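Local coordinates for complement factor H (Mus musculus, PDB 2YBY), which regulates the complement system of innate immunity, here as a fragment of two consecutive Sushi (complement control protein) domains, at residues 99-102 / 106-109; 69-74 / 90-95; 50-53 / 58-61. The protein carries 1 engineered substitution. All coordinates share one frame; numbering follows the deposited sequence. Where two conformers were deposited one is given.

Contact 1. Residues 99-102 / 106-109; sequences GYSL and QDTM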
ATOM      1  N   GLY A  99       4.419 -22.914  22.414  1.00 32.99           N
ATOM      2  CA  GLY A  99       4.935 -23.913  21.487  1.00 32.83           C
ATOM      3  C   GLY A  99       4.307 -23.853  20.105  1.00 35.94           C
ATOM      4  O   GLY A  99       4.692 -24.635  19.228  1.00 35.00           O
ATOM      5  N   TYR A 100       3.365 -22.893  19.875  1.00 30.26           N
ATOM      6  CA  TYR A 100       2.793 -22.696  18.549  1.00 29.37           C
ATOM      7  C   TYR A 100       3.751 -21.788  17.775  1.00 28.52           C
ATOM      8  O   TYR A 100       4.549 -21.060  18.373  1.00 24.37           O
ATOM      9  CB  TYR A 100       1.419 -22.029  18.600  1.00 31.16           C
ATOM     10  CG  TYR A 100       0.332 -22.878  19.227  1.00 34.08           C
ATOM     11  CD1 TYR A 100      -0.163 -23.999  18.576  1.00 36.12           C
ATOM     12  CD2 TYR A 100      -0.264 -22.506  20.422  1.00 35.33           C
ATOM     13  CE1 TYR A 100      -1.178 -24.773  19.133  1.00 37.69           C
ATOM     14  CE2 TYR A 100      -1.289 -23.266  20.986  1.00 36.48           C
ATOM     15  CZ  TYR A 100      -1.737 -24.404  20.340  1.00 43.83           C
ATOM     16  OH  TYR A 100      -2.724 -25.189  20.887  1.00 44.58           O
ATOM     17  N   SER A 101       3.677 -21.842  16.468  1.00 24.93           N
ATOM     18  CA  SER A 101       4.526 -21.002  15.616  1.00 23.46           C
ATOM     19  C   SER A 101       3.878 -20.768  14.272  1.00 27.58           C
ATOM     20  O   SER A 101       2.860 -21.393  13.942  1.00 26.83           O
ATOM     21  CB  SER A 101       5.882 -21.664  15.399  1.00 24.87           C
ATOM     22  OG  SER A 101       5.814 -22.682  14.408  1.00 27.97           O
ATOM     23  N   LEU A 102       4.525 -19.929  13.452  1.00 23.28           N
ATOM     24  CA  LEU A 102       4.093 -19.697  12.078  1.00 22.48           C
ATOM     25  C   LEU A 102       4.773 -20.683  11.106  1.00 28.55           C
ATOM     26  O   LEU A 102       4.531 -20.597   9.896  1.00 27.60           O
ATOM     27  CB  LEU A 102       4.423 -18.262  11.640  1.00 20.99           C
ATOM     28  CG  LEU A 102       3.740 -17.122  12.367  1.00 23.73           C
ATOM     29  CD1 LEU A 102       4.036 -15.798  11.654  1.00 21.64           C
ATOM     30  CD2 LEU A 102       2.212 -17.263  12.404  1.00 27.16           C
ATOM     31  N   GLN A 106      11.499 -17.966  11.984  1.00 28.65           N
ATOM     32  CA  GLN A 106      11.515 -16.695  12.687  1.00 26.06           C
ATOM     33  C   GLN A 106      10.148 -16.121  13.043  1.00 24.92           C
ATOM     34  O   GLN A 106      10.108 -15.052  13.639  1.00 23.17           O
ATOM     35  CB  GLN A 106      12.313 -15.682  11.847  1.00 27.07           C
ATOM     36  CG  GLN A 106      13.795 -16.029  11.683  1.00 52.98           C
ATOM     37  CD  GLN A 106      14.521 -16.095  13.012  1.00 81.84           C
ATOM     38  OE1 GLN A 106      14.261 -15.307  13.926  1.00 80.65           O
ATOM     39  NE2 GLN A 106      15.426 -17.047  13.171  1.00 74.03           N
ATOM     40  N   ASP A 107       9.038 -16.806  12.744  1.00 20.52           N
ATOM     41  CA  ASP A 107       7.710 -16.264  13.030  1.00 19.08           C
ATOM     42  C   ASP A 107       7.511 -14.872  12.419  1.00 19.38           C
ATOM     43  O   ASP A 107       6.872 -14.001  13.033  1.00 18.63           O
ATOM     44  CB  ASP A 107       7.378 -16.265  14.516  1.00 18.93           C
ATOM     45  CG  ASP A 107       7.198 -17.654  15.083  1.00 23.73           C
ATOM     46  OD1 ASP A 107       6.916 -18.593  14.284  1.00 21.35           O
ATOM     47  OD2 ASP A 107       7.286 -17.800  16.321  1.00 27.69           O
ATOM     48  N   THR A 108       8.022 -14.681  11.205  1.00 18.56           N
ATOM     49  CA  THR A 108       7.823 -13.417  10.495  1.00 18.00           C
ATOM     50  C   THR A 108       6.733 -13.606   9.454  1.00 21.33           C
ATOM     51  O   THR A 108       6.525 -14.715   8.955  1.00 23.88           O
ATOM     52  CB  THR A 108       9.111 -12.908   9.893  1.00 23.36           C
ATOM     53  OG1 THR A 108       9.609 -13.902   9.023  1.00 30.06           O
ATOM     54  CG2 THR A 108      10.136 -12.568  10.942  1.00 21.71           C
ATOM     55  N   MET A 109       5.982 -12.540   9.206  1.00 17.25           N
ATOM     56  CA  MET A 109       4.913 -12.515   8.200  1.00 17.43           C
ATOM     57  C   MET A 109       5.322 -11.421   7.243  1.00 19.90           C
ATOM     58  O   MET A 109       5.746 -10.362   7.721  1.00 17.88           O
ATOM     59  CB  MET A 109       3.591 -12.018   8.794  1.00 21.07           C
ATOM     60  CG  MET A 109       2.680 -13.025   9.186  1.00 24.17           C
ATOM     61  SD  MET A 109       1.068 -12.464   9.654  1.00 21.29           S
ATOM     62  CE  MET A 109       1.270 -11.070  10.655  1.00 20.25           C
TER
HETATM   63  O   HOH W   1       7.273 -19.705  18.040  1.00 31.90           O
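Asp107 reaches across to Leu102 and holds the loop before strand 108-112 by its carboxylate. Its CB leads to CG, which lies beside the Asp107 backbone N (chi1 -68°), and this turn carries the carboxylate over to the chain of 99-102. There OD1 accepts the backbone N-H of Leu102, 2.9 Å from N to OD1 and almost straight at 175°. The donor stands above the carboxylate plane, 43° out of it. CB of Ser101 also packs against OD1, at 3.4 Å. The second oxygen, OD2, takes a bond from a water at 2.6 Å, and the same water donates to Tyr100 O, so the two carboxylate oxygens serve successive parts of one loop. Aspartate suits the place because its short side chain offers two acceptors to a loop just beside its own backbone. Leu102, buried, adds an apolar touch, its CD1 4.0 Å from CG of Met109; the same methyl is in van der Waals contact with Asp107 O at 3.6 Å. The loop thus folds back on the start of strand 108-112, the middle strand of its three-stranded sheet. Outside the pair, Asp107 shares a backbone hydrogen bond with Val94, just past neighbouring strand 91-93, while Ser101 is bonded through its backbone to Ile123.

Contact 2. Residues 69-74 / 90-95; sequences CVFHYV and QSLKVQ. With EDO (1,2-ethanediol), chain B.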
ATOM      1  N   CYS A  69      -1.874  -4.926   3.776  1.00 17.71           N
ATOM      2  CA  CYS A  69      -2.063  -5.990   4.747  1.00 16.22           C
ATOM      3  C   CYS A  69      -2.220  -5.337   6.096  1.00 18.60           C
ATOM      4  O   CYS A  69      -1.308  -4.647   6.545  1.00 19.28           O
ATOM      5  CB  CYS A  69      -0.881  -6.947   4.766  1.00 15.37           C
ATOM      6  SG  CYS A  69      -0.455  -7.652   3.168  1.00 19.18           S
ATOM      7  N   VAL A  70      -3.304  -5.622   6.782  1.00 16.72           N
ATOM      8  CA  VAL A  70      -3.601  -5.039   8.078  1.00 17.22           C
ATOM      9  C   VAL A  70      -3.173  -6.013   9.156  1.00 19.57           C
ATOM     10  O   VAL A  70      -3.521  -7.210   9.098  1.00 17.69           O
ATOM     11  CB  VAL A  70      -5.104  -4.686   8.196  1.00 21.40           C
ATOM     12  CG1 VAL A  70      -5.450  -4.214   9.610  1.00 20.72           C
ATOM     13  CG2 VAL A  70      -5.492  -3.634   7.142  1.00 21.83           C
ATOM     14  N   PHE A  71      -2.418  -5.515  10.146  1.00 15.85           N
ATOM     15  CA  PHE A  71      -2.012  -6.319  11.284  1.00 16.32           C
ATOM     16  C   PHE A  71      -2.921  -5.976  12.453  1.00 21.91           C
ATOM     17  O   PHE A  71      -3.066  -4.799  12.762  1.00 21.65           O
ATOM     18  CB  PHE A  71      -0.562  -6.033  11.688  1.00 18.18           C
ATOM     19  CG  PHE A  71      -0.144  -6.866  12.869  1.00 20.48           C
ATOM     20  CD1 PHE A  71      -0.004  -8.238  12.750  1.00 22.75           C
ATOM     21  CD2 PHE A  71       0.002  -6.299  14.123  1.00 23.59           C
ATOM     22  CE1 PHE A  71       0.348  -9.017  13.839  1.00 23.20           C
ATOM     23  CE2 PHE A  71       0.369  -7.079  15.219  1.00 25.97           C
ATOM     24  CZ  PHE A  71       0.552  -8.430  15.065  1.00 22.63           C
ATOM     25  N   HIS A  72      -3.529  -6.970  13.096  1.00 20.27           N
ATOM     26  CA  HIS A  72      -4.379  -6.716  14.273  1.00 20.83           C
ATOM     27  C   HIS A  72      -4.471  -7.970  15.116  1.00 23.83           C
ATOM     28  O   HIS A  72      -3.844  -8.025  16.162  1.00 22.43           O
ATOM     29  CB  HIS A  72      -5.777  -6.172  13.884  1.00 21.58           C
ATOM     30  CG  HIS A  72      -6.567  -5.625  15.039  1.00 25.51           C
ATOM     31  ND1 HIS A  72      -7.755  -4.951  14.839  1.00 28.09           N
ATOM     32  CD2 HIS A  72      -6.338  -5.703  16.370  1.00 27.66           C
ATOM     33  CE1 HIS A  72      -8.186  -4.598  16.039  1.00 27.17           C
ATOM     34  NE2 HIS A  72      -7.389  -5.051  16.992  1.00 27.53           N
ATOM     35  N   TYR A  73      -5.221  -8.997  14.656  1.00 21.48           N
ATOM     36  CA  TYR A  73      -5.464 -10.233  15.386  0.50 21.26           C
ATOM     37  C   TYR A  73      -4.472 -11.338  15.019  1.00 23.70           C
ATOM     38  O   TYR A  73      -4.215 -11.546  13.824  1.00 21.92           O
ATOM     39  CB  TYR A  73      -6.907 -10.712  15.103  0.50 23.23           C
ATOM     40  CG  TYR A  73      -7.935  -9.606  15.229  0.50 24.75           C
ATOM     41  CD1 TYR A  73      -8.363  -9.163  16.474  0.50 27.04           C
ATOM     42  CD2 TYR A  73      -8.460  -8.984  14.104  0.50 25.50           C
ATOM     43  CE1 TYR A  73      -9.305  -8.141  16.596  0.50 28.04           C
ATOM     44  CE2 TYR A  73      -9.388  -7.955  14.211  0.50 26.65           C
ATOM     45  CZ  TYR A  73      -9.818  -7.537  15.458  0.50 35.66           C
ATOM     46  OH  TYR A  73     -10.737  -6.519  15.573  0.50 37.66           O
ATOM     47  N   VAL A  74      -3.968 -12.068  16.025  1.00 21.79           N
ATOM     48  CA  VAL A  74      -3.107 -13.220  15.842  1.00 20.70           C
ATOM     49  C   VAL A  74      -3.750 -14.352  16.641  1.00 25.40           C
ATOM     50  O   VAL A  74      -3.957 -14.188  17.839  1.00 26.85           O
ATOM     51  CB  VAL A  74      -1.646 -13.012  16.308  1.00 24.11           C
ATOM     52  CG1 VAL A  74      -0.832 -14.297  16.072  1.00 24.56           C
ATOM     53  CG2 VAL A  74      -1.013 -11.831  15.558  1.00 23.52           C
ATOM     54  N   GLN A  90       6.588  -5.204   3.075  1.00 16.49           N
ATOM     55  CA  GLN A  90       6.897  -5.029   4.494  1.00 14.87           C
ATOM     56  C   GLN A  90       6.676  -6.335   5.258  1.00 17.66           C
ATOM     57  O   GLN A  90       5.932  -7.211   4.825  1.00 15.94           O
ATOM     58  CB  GLN A  90       6.055  -3.909   5.130  1.00 15.00           C
ATOM     59  CG  GLN A  90       6.378  -2.528   4.543  1.00 14.84           C
ATOM     60  CD  GLN A  90       5.517  -1.421   5.054  1.00 25.48           C
ATOM     61  OE1 GLN A  90       4.405  -1.621   5.504  1.00 21.69           O
ATOM     62  NE2 GLN A  90       5.998  -0.200   4.960  1.00 32.12           N
ATOM     63  N   SER A  91       7.397  -6.480   6.365  1.00 17.53           N
ATOM     64  CA  SER A  91       7.301  -7.654   7.224  1.00 16.87           C
ATOM     65  C   SER A  91       7.381  -7.265   8.685  1.00 17.59           C
ATOM     66  O   SER A  91       7.825  -6.163   9.043  1.00 17.41           O
ATOM     67  CB  SER A  91       8.364  -8.697   6.876  1.00 20.54           C
ATOM     68  OG  SER A  91       9.679  -8.210   7.035  1.00 27.76           O
ATOM     69  N   LEU A  92       6.864  -8.146   9.534  1.00 15.85           N
ATOM     70  CA  LEU A  92       6.957  -7.965  10.984  1.00 15.65           C
ATOM     71  C   LEU A  92       7.096  -9.317  11.661  1.00 16.41           C
ATOM     72  O   LEU A  92       6.852 -10.347  11.035  1.00 16.80           O
ATOM     73  CB  LEU A  92       5.813  -7.136  11.603  1.00 16.90           C
ATOM     74  CG  LEU A  92       4.477  -7.820  11.832  1.00 22.34           C
ATOM     75  CD1 LEU A  92       3.641  -7.077  12.872  1.00 24.05           C
ATOM     76  CD2 LEU A  92       3.706  -7.912  10.558  1.00 25.51           C
ATOM     77  N   LYS A  93       7.533  -9.303  12.896  1.00 15.31           N
ATOM     78  CA  LYS A  93       7.714 -10.536  13.658  1.00 13.44           C
ATOM     79  C   LYS A  93       6.511 -10.673  14.563  1.00 17.48           C
ATOM     80  O   LYS A  93       6.165  -9.749  15.309  1.00 17.36           O
ATOM     81  CB  LYS A  93       8.995 -10.525  14.494  1.00 13.97           C
ATOM     82  CG  LYS A  93       9.337 -11.908  15.030  1.00 17.03           C
ATOM     83  CD  LYS A  93      10.585 -11.839  15.882  1.00 16.36           C
ATOM     84  CE  LYS A  93      10.925 -13.187  16.483  1.00 17.63           C
ATOM     85  NZ  LYS A  93      11.679 -14.072  15.526  1.00 19.19           N
ATOM     86  N   VAL A  94       5.842 -11.821  14.470  1.00 15.86           N
ATOM     87  CA  VAL A  94       4.659 -12.105  15.269  1.00 15.93           C
ATOM     88  C   VAL A  94       5.105 -12.888  16.509  1.00 19.34           C
ATOM     89  O   VAL A  94       5.965 -13.754  16.416  1.00 18.44           O
ATOM     90  CB  VAL A  94       3.678 -12.906  14.398  1.00 19.85           C
ATOM     91  CG1 VAL A  94       2.460 -13.386  15.161  1.00 20.37           C
ATOM     92  CG2 VAL A  94       3.257 -12.083  13.196  1.00 18.00           C
ATOM     93  N   GLN A  95       4.458 -12.616  17.618  1.00 19.09           N
ATOM     94  CA  GLN A  95       4.704 -13.228  18.909  1.00 20.12           C
ATOM     95  C   GLN A  95       3.684 -14.360  19.100  1.00 21.80           C
ATOM     96  O   GLN A  95       2.540 -14.085  19.424  1.00 24.25           O
ATOM     97  CB  GLN A  95       4.573 -12.149  20.012  1.00 21.87           C
ATOM     98  CG  GLN A  95       4.435 -12.637  21.446  1.00 41.59           C
ATOM     99  CD  GLN A  95       5.766 -13.007  21.993  1.00 49.55           C
ATOM    100  OE1 GLN A  95       6.488 -12.157  22.507  1.00 43.23           O
ATOM    101  NE2 GLN A  95       6.127 -14.273  21.859  1.00 45.27           N
TER
HETATM  102  C1  EDO B1462       2.684  -9.284  18.077  1.00 33.88           C
HETATM  103  O1  EDO B1462       2.273 -10.545  17.526  1.00 22.54           O
HETATM  104  C2  EDO B1462       4.157  -9.023  17.822  1.00 35.46           C
HETATM  105  O2  EDO B1462       4.261  -8.226  16.647  1.00 36.85           O
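Phe71, Val94 and Leu92 carry this contact, a purely apolar meeting of side chains between backbones too far apart to share a sheet: the CA atoms of Phe71 and Leu92 are 9.1 Å apart. One methyl of Leu92, CD1, sits over the middle of the Phe71 ring, 3.7 Å from its centroid and only 6° off the ring normal. This is a CH-pi contact, and CD1 is almost equally near all the ring carbons it meets. Phe71 extends its ring toward the other segment with CG anti to the backbone N (chi1 180°). A flat ring and a branched aliphatic chain fit well here, since one gives a broad face and the other a methyl to lay on it.

Val94 has two branches at work. CG2 approaches Phe71 CE1 obliquely at 4.3 Å, while CG1 meets CG1 of Val74 tip to tip at 3.5 Å, a snug fit for two buried beta-branched residues. Beside them lies a 1,2-ethanediol, probably from the crystallisation liquor. Its O1 accepts the N-H of Gln95 at 3.0 Å and stands at the edge of the Phe71 ring; its O2 donates to Lys93 O at 2.8 Å.

Met109 of strand 108-112 and Trp116 of strand 115-117 also touch both Phe71 and Leu92. Cys69, on the strand of Phe71, is bonded to Cys111; with Cys96-Cys122 this makes the two disulfides of a Sushi domain. Apolar residues, Trp116 among them, packed between facing short strands and bounded by disulfides form the small hydrophobic core typical of the Sushi, or complement control protein, fold.

Contact 3. Residues 50-53 / 58-61; sequences DYLR and GWEP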
ATOM      1  N   ASP A  50      -2.728   9.468  -0.878  1.00 12.97           N
ATOM      2  CA  ASP A  50      -1.397  10.101  -0.980  1.00 12.23           C
ATOM      3  C   ASP A  50      -1.347  10.934  -2.262  1.00 14.68           C
ATOM      4  O   ASP A  50      -2.385  11.066  -2.936  1.00 12.62           O
ATOM      5  CB  ASP A  50      -0.227   9.098  -0.869  1.00 14.02           C
ATOM      6  CG  ASP A  50       1.017   9.640  -0.188  1.00 17.15           C
ATOM      7  OD1 ASP A  50       1.323  10.854  -0.368  1.00 15.93           O
ATOM      8  OD2 ASP A  50       1.658   8.878   0.590  1.00 17.39           O
ATOM      9  N   TYR A  51      -0.178  11.561  -2.545  1.00 13.28           N
ATOM     10  CA  TYR A  51       0.012  12.373  -3.736  1.00 13.16           C
ATOM     11  C   TYR A  51       0.756  11.609  -4.835  1.00 15.45           C
ATOM     12  O   TYR A  51       1.716  10.899  -4.559  1.00 15.24           O
ATOM     13  CB  TYR A  51       0.811  13.628  -3.430  1.00 14.73           C
ATOM     14  CG  TYR A  51       0.051  14.667  -2.653  1.00 13.86           C
ATOM     15  CD1 TYR A  51      -1.043  15.318  -3.206  1.00 15.96           C
ATOM     16  CD2 TYR A  51       0.400  14.976  -1.346  1.00 15.58           C
ATOM     17  CE1 TYR A  51      -1.745  16.293  -2.493  1.00 15.70           C
ATOM     18  CE2 TYR A  51      -0.270  15.960  -0.634  1.00 15.67           C
ATOM     19  CZ  TYR A  51      -1.397  16.557  -1.176  1.00 18.24           C
ATOM     20  OH  TYR A  51      -2.065  17.551  -0.506  1.00 19.11           O
ATOM     21  N   LEU A  52       0.286  11.767  -6.066  1.00 14.24           N
ATOM     22  CA  LEU A  52       0.956  11.278  -7.271  1.00 14.43           C
ATOM     23  C   LEU A  52       1.681  12.512  -7.783  1.00 17.14           C
ATOM     24  O   LEU A  52       1.046  13.557  -7.947  1.00 17.33           O
ATOM     25  CB  LEU A  52      -0.044  10.773  -8.300  1.00 15.13           C
ATOM     26  CG  LEU A  52       0.604   9.882  -9.377  1.00 17.34           C
ATOM     27  CD1 LEU A  52       0.975   8.521  -8.838  1.00 17.51           C
ATOM     28  CD2 LEU A  52      -0.276   9.762 -10.582  1.00 17.14           C
ATOM     29  N   ARG A  53       2.993  12.424  -7.945  1.00 15.71           N
ATOM     30  CA  ARG A  53       3.826  13.579  -8.276  1.00 15.88           C
ATOM     31  C   ARG A  53       4.372  13.536  -9.658  1.00 18.00           C
ATOM     32  O   ARG A  53       4.910  12.517 -10.073  1.00 16.91           O
ATOM     33  CB  ARG A  53       4.986  13.680  -7.296  1.00 18.37           C
ATOM     34  CG  ARG A  53       4.515  14.004  -5.875  1.00 22.01           C
ATOM     35  CD  ARG A  53       5.630  13.876  -4.860  1.00 24.35           C
ATOM     36  NE  ARG A  53       5.067  13.955  -3.505  1.00 33.10           N
ATOM     37  CZ  ARG A  53       4.798  15.077  -2.847  1.00 48.96           C
ATOM     38  NH1 ARG A  53       5.071  16.264  -3.391  1.00 40.70           N
ATOM     39  NH2 ARG A  53       4.265  15.027  -1.635  1.00 36.47           N
ATOM     40  N   GLY A  58       8.728  11.185 -14.805  1.00 24.91           N
ATOM     41  CA  GLY A  58       7.308  10.939 -15.005  1.00 23.06           C
ATOM     42  C   GLY A  58       6.616  10.810 -13.664  1.00 21.95           C
ATOM     43  O   GLY A  58       7.142  11.247 -12.644  1.00 18.75           O
ATOM     44  N   TRP A  59       5.426  10.228 -13.657  1.00 19.84           N
ATOM     45  CA  TRP A  59       4.675  10.069 -12.411  1.00 16.99           C
ATOM     46  C   TRP A  59       5.368   9.164 -11.446  1.00 18.97           C
ATOM     47  O   TRP A  59       5.938   8.129 -11.852  1.00 17.23           O
ATOM     48  CB  TRP A  59       3.300   9.480 -12.714  1.00 14.60           C
ATOM     49  CG  TRP A  59       2.424  10.408 -13.474  1.00 14.85           C
ATOM     50  CD1 TRP A  59       1.981  10.263 -14.753  1.00 17.61           C
ATOM     51  CD2 TRP A  59       1.825  11.617 -12.975  1.00 14.88           C
ATOM     52  NE1 TRP A  59       1.173  11.318 -15.097  1.00 16.42           N
ATOM     53  CE2 TRP A  59       1.055  12.160 -14.017  1.00 18.51           C
ATOM     54  CE3 TRP A  59       1.888  12.308 -11.748  1.00 15.51           C
ATOM     55  CZ2 TRP A  59       0.390  13.369 -13.897  1.00 17.40           C
ATOM     56  CZ3 TRP A  59       1.196  13.499 -11.622  1.00 15.98           C
ATOM     57  CH2 TRP A  59       0.421  13.992 -12.666  1.00 16.54           C
ATOM     58  N   GLU A  60       5.331   9.554 -10.164  1.00 14.94           N
ATOM     59  CA  GLU A  60       5.848   8.759  -9.069  0.50 14.91           C
ATOM     60  C   GLU A  60       4.788   8.741  -7.952  1.00 18.58           C
ATOM     61  O   GLU A  60       4.210   9.786  -7.647  1.00 18.07           O
ATOM     62  CB  GLU A  60       7.186   9.293  -8.529  0.50 15.73           C
ATOM     63  CG  GLU A  60       8.298   9.229  -9.566  0.50 20.07           C
ATOM     64  CD  GLU A  60       9.699   9.400  -9.018  0.50 29.80           C
ATOM     65  OE1 GLU A  60       9.859  10.075  -7.976  0.50 24.00           O
ATOM     66  OE2 GLU A  60      10.638   8.835  -9.624  0.50 19.67           O
ATOM     67  N   PRO A  61       4.549   7.580  -7.311  1.00 16.37           N
ATOM     68  CA  PRO A  61       5.177   6.254  -7.557  1.00 15.49           C
ATOM     69  C   PRO A  61       4.869   5.608  -8.893  1.00 19.92           C
ATOM     70  O   PRO A  61       3.855   5.911  -9.510  1.00 20.62           O
ATOM     71  CB  PRO A  61       4.695   5.411  -6.372  1.00 16.61           C
ATOM     72  CG  PRO A  61       4.098   6.377  -5.364  1.00 20.11           C
ATOM     73  CD  PRO A  61       3.609   7.535  -6.180  1.00 17.07           C
TER
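Arg53 and Glu60 form an antiparallel hydrogen-bonded pair, their CA atoms 5.3 Å apart: the N-H of Arg53 donates to Glu60 O, 2.9 Å from N to O and at 178°, and Glu60 N returns a bond to Arg53 O at 3.0 Å and a more bent 151°. Both donors lie in the plane of the carbonyl they meet. The CA of Trp59 adds a CA-H...O contact to Arg53 O, so this oxygen is approached by two neighbouring residues.

The side chains of Arg53 and Glu60 share one face of this single bridge, where long polar chains suit the exposed setting. Leu52 turns the other way and is buried. Its CG is anti to the backbone N (chi1 -163°), which brings the branch toward segment 58-61. There CD2 of Leu52 comes obliquely to the benzene part of the Trp59 indole, 3.5 Å from CE3; the two side chains cross at about a right angle. The other methyl, CD1, packs against CD of Pro61 at 3.9 Å. Leucine thus fills the angle between indole and proline with one methyl for each. A cis peptide bond precedes Pro61, redirecting the chain as it leaves the pair.

The indole N-H (NE1) of Trp59 donates to Glu6 O, and the ring packs on Cys5 and Cys54, which are joined by a disulfide. The contact lies along strand 50-55, an outermost strand of its three-stranded sheet. On the inner side of that strand, Asp50 and Leu52 are hydrogen-bonded through their backbones to Tyr35 and Tyr33 of strand 32-37.

How the contacts relate
Contacts 1 and 2 belong to the second Sushi repeat and touch each other, whereas contact 3 lies in the first, its centre 28 Å from that of contact 2 and 36 Å from that of contact 1. Strands 91-93 and 108-112, neighbours in one sheet, tie the first two together: Lys93 NZ makes a probable hydrogen bond to Gln106 O, and CE of Met109 packs on CG2 of Val94. Both are partly buried, yet contact 2 is apolar between its segments while contact 1 relies on a carboxylate and water to hold a loop. Contact 3, a surface contact, instead combines backbone pairing with a buried leucine packed on tryptophan and proline.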